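Long-range contact in enoyl-CoA hydratase subunit II (Geobacillus kaustophilus, PDB 2EJ5), which probably hydrates the double bond of enoyl-CoA thioesters as a crotonase-family lyase, with a likely role in phenylacetic acid catabolism: residues V97-N102 with S111-C116. Sequence-based numbering, arbitrary orientation.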
ATOM      1  N   VAL A  97       3.832   6.016 -19.750  1.00 16.11           N
ATOM      2  CA  VAL A  97       4.309   7.384 -19.590  1.00 17.21           C
ATOM      3  C   VAL A  97       5.443   7.380 -18.600  1.00 17.03           C
ATOM      4  O   VAL A  97       5.288   6.963 -17.423  1.00 17.10           O
ATOM      5  CB  VAL A  97       3.190   8.352 -19.097  1.00 17.93           C
ATOM      6  CG1 VAL A  97       3.695   9.767 -19.019  1.00 18.31           C
ATOM      7  CG2 VAL A  97       1.952   8.265 -20.005  1.00 18.88           C
ATOM      8  N   VAL A  98       6.600   7.826 -19.080  1.00 14.90           N
ATOM      9  CA  VAL A  98       7.753   7.939 -18.252  1.00 14.33           C
ATOM     10  C   VAL A  98       7.974   9.383 -17.856  1.00 15.17           C
ATOM     11  O   VAL A  98       8.066  10.258 -18.725  1.00 16.60           O
ATOM     12  CB  VAL A  98       9.035   7.465 -19.059  1.00 13.72           C
ATOM     13  CG1 VAL A  98      10.244   7.498 -18.158  1.00 12.92           C
ATOM     14  CG2 VAL A  98       8.797   6.083 -19.678  1.00 13.74           C
ATOM     15  N   ALA A  99       8.073   9.647 -16.563  1.00 15.23           N
ATOM     16  CA  ALA A  99       8.564  10.946 -16.062  1.00 15.25           C
ATOM     17  C   ALA A  99      10.087  10.862 -16.026  1.00 14.84           C
ATOM     18  O   ALA A  99      10.641  10.091 -15.253  1.00 15.27           O
ATOM     19  CB  ALA A  99       8.024  11.232 -14.688  1.00 12.65           C
ATOM     20  N   ALA A 100      10.742  11.575 -16.940  1.00 15.00           N
ATOM     21  CA  ALA A 100      12.182  11.713 -16.944  1.00 15.42           C
ATOM     22  C   ALA A 100      12.559  12.953 -16.116  1.00 16.78           C
ATOM     23  O   ALA A 100      12.618  14.088 -16.644  1.00 17.83           O
ATOM     24  CB  ALA A 100      12.697  11.839 -18.390  1.00 16.25           C
ATOM     25  N   VAL A 101      12.757  12.752 -14.814  1.00 16.92           N
ATOM     26  CA  VAL A 101      12.898  13.857 -13.875  1.00 17.91           C
ATOM     27  C   VAL A 101      14.375  14.300 -13.902  1.00 19.09           C
ATOM     28  O   VAL A 101      15.213  13.736 -13.203  1.00 19.72           O
ATOM     29  CB  VAL A 101      12.437  13.452 -12.423  1.00 17.88           C
ATOM     30  CG1 VAL A 101      12.523  14.684 -11.450  1.00 16.65           C
ATOM     31  CG2 VAL A 101      11.023  12.859 -12.462  1.00 14.99           C
ATOM     32  N   ASN A 102      14.668  15.272 -14.762  1.00 20.25           N
ATOM     33  CA  ASN A 102      16.040  15.766 -15.016  1.00 20.54           C
ATOM     34  C   ASN A 102      16.635  16.656 -13.927  1.00 21.57           C
ATOM     35  O   ASN A 102      17.861  16.798 -13.840  1.00 21.41           O
ATOM     36  CB  ASN A 102      16.094  16.526 -16.347  1.00 20.18           C
ATOM     37  CG  ASN A 102      15.047  17.613 -16.445  1.00 21.19           C
ATOM     38  OD1 ASN A 102      13.842  17.328 -16.467  1.00 15.68           O
ATOM     39  ND2 ASN A 102      15.497  18.876 -16.553  1.00 20.38           N
ATOM     40  N   SER A 111       3.762  16.336  -8.076  1.00 14.03           N
ATOM     41  CA  SER A 111       2.483  15.678  -8.384  1.00 15.04           C
ATOM     42  C   SER A 111       2.450  15.025  -9.748  1.00 14.76           C
ATOM     43  O   SER A 111       2.010  13.852  -9.893  1.00 13.33           O
ATOM     44  CB  SER A 111       1.327  16.683  -8.282  1.00 15.86           C
ATOM     45  OG  SER A 111       1.362  17.217  -6.982  1.00 17.01           O
ATOM     46  N   LEU A 112       2.867  15.795 -10.754  1.00 14.01           N
ATOM     47  CA  LEU A 112       2.932  15.292 -12.125  1.00 14.64           C
ATOM     48  C   LEU A 112       3.834  14.035 -12.209  1.00 13.25           C
ATOM     49  O   LEU A 112       3.468  13.056 -12.855  1.00 13.41           O
ATOM     50  CB  LEU A 112       3.487  16.385 -13.081  1.00 13.93           C
ATOM     51  CG  LEU A 112       3.509  15.973 -14.556  1.00 16.47           C
ATOM     52  CD1 LEU A 112       2.130  15.669 -15.086  1.00 16.22           C
ATOM     53  CD2 LEU A 112       4.142  17.090 -15.416  1.00 16.86           C
ATOM     54  N   ALA A 113       5.006  14.089 -11.580  1.00 12.29           N
ATOM     55  CA  ALA A 113       5.928  12.945 -11.618  1.00 13.93           C
ATOM     56  C   ALA A 113       5.309  11.675 -10.973  1.00 14.01           C
ATOM     57  O   ALA A 113       5.427  10.567 -11.501  1.00 13.30           O
ATOM     58  CB  ALA A 113       7.264  13.303 -10.975  1.00 12.26           C
ATOM     59  N   LEU A 114       4.606  11.855  -9.849  1.00 13.89           N
ATOM     60  CA  LEU A 114       3.972  10.734  -9.153  1.00 13.12           C
ATOM     61  C   LEU A 114       2.861  10.102  -9.986  1.00 12.92           C
ATOM     62  O   LEU A 114       2.554   8.907  -9.819  1.00 12.29           O
ATOM     63  CB  LEU A 114       3.387  11.234  -7.823  1.00 15.10           C
ATOM     64  CG  LEU A 114       4.309  11.884  -6.803  1.00 14.91           C
ATOM     65  CD1 LEU A 114       3.510  12.279  -5.530  1.00 16.11           C
ATOM     66  CD2 LEU A 114       5.490  10.940  -6.442  1.00 17.51           C
ATOM     67  N   ALA A 115       2.221  10.900 -10.859  1.00 12.93           N
ATOM     68  CA  ALA A 115       1.123  10.395 -11.703  1.00 13.41           C
ATOM     69  C   ALA A 115       1.592   9.576 -12.910  1.00 14.26           C
ATOM     70  O   ALA A 115       0.778   8.899 -13.579  1.00 13.99           O
ATOM     71  CB  ALA A 115       0.182  11.545 -12.166  1.00 14.50           C
ATOM     72  N   CYS A 116       2.890   9.652 -13.223  1.00 14.33           N
ATOM     73  CA  CYS A 116       3.436   8.881 -14.347  1.00 14.85           C
ATOM     74  C   CYS A 116       3.671   7.434 -13.955  1.00 14.79           C
ATOM     75  O   CYS A 116       3.679   7.117 -12.786  1.00 15.91           O
ATOM     76  CB  CYS A 116       4.728   9.524 -14.858  1.00 13.85           C
ATOM     77  SG  CYS A 116       4.378  11.180 -15.601  1.00 19.37           S
TER
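Ala113 and Cys116 of the helical segment 111-116 meet Val97, Ala99 and Val101, the residues of strand 97-101 whose CB atoms point toward the helix. Ala113 is the first to touch: its CB lies 4.1 Å from Val101 CG2 and 4.3 Å from Ala99 CB. Val101 brings that methyl forward by setting CG2 anti to its own carbonyl carbon, while CG1 lies beside that carbon. Alanine on both sides suits this place, since a single methyl apiece lets the backbones approach until the CA atoms of Ala99 and Ala113 are 5.5 Å apart. Leu114 points away from the strand and packs on His142 and Leu146 of helix 142-150. Cys116, where the chain leaves the helix for strand 118-122, makes the broadest contact. Its CB sits 3.7 Å from Ala99 CB and equally near Val97 O, and its SG reaches Val97 CG1 at 3.8 Å. With SG anti to the carbonyl carbon (chi1 -66°), the sulfur is laid across Ala99 and Val97 together, a slim, polarisable group filling a place between a methyl and a branched side chain. Strand 118-122 pairs in parallel with strand 97-101, Ala99 bonding to Phe118 and Leu120; strand, helix and strand thus form a beta-alpha-beta crossover within the crotonase fold, its link also carrying the short strand 104-106 of another sheet. Arg119 NH1 binds Ala113 O and Cys116 O, adding to the bond that Ala113 O already accepts from Cys116 N. Across the contact itself the chemistry is largely apolar, methyl against methyl and sulfur, with the carbonyl oxygen of Val97 against Cys116 CB, which implies that cohesion between the two segments comes from close fit and burial of apolar groups, while Arg119 on the neighbouring strand supplies directional bonds to this end of the helix.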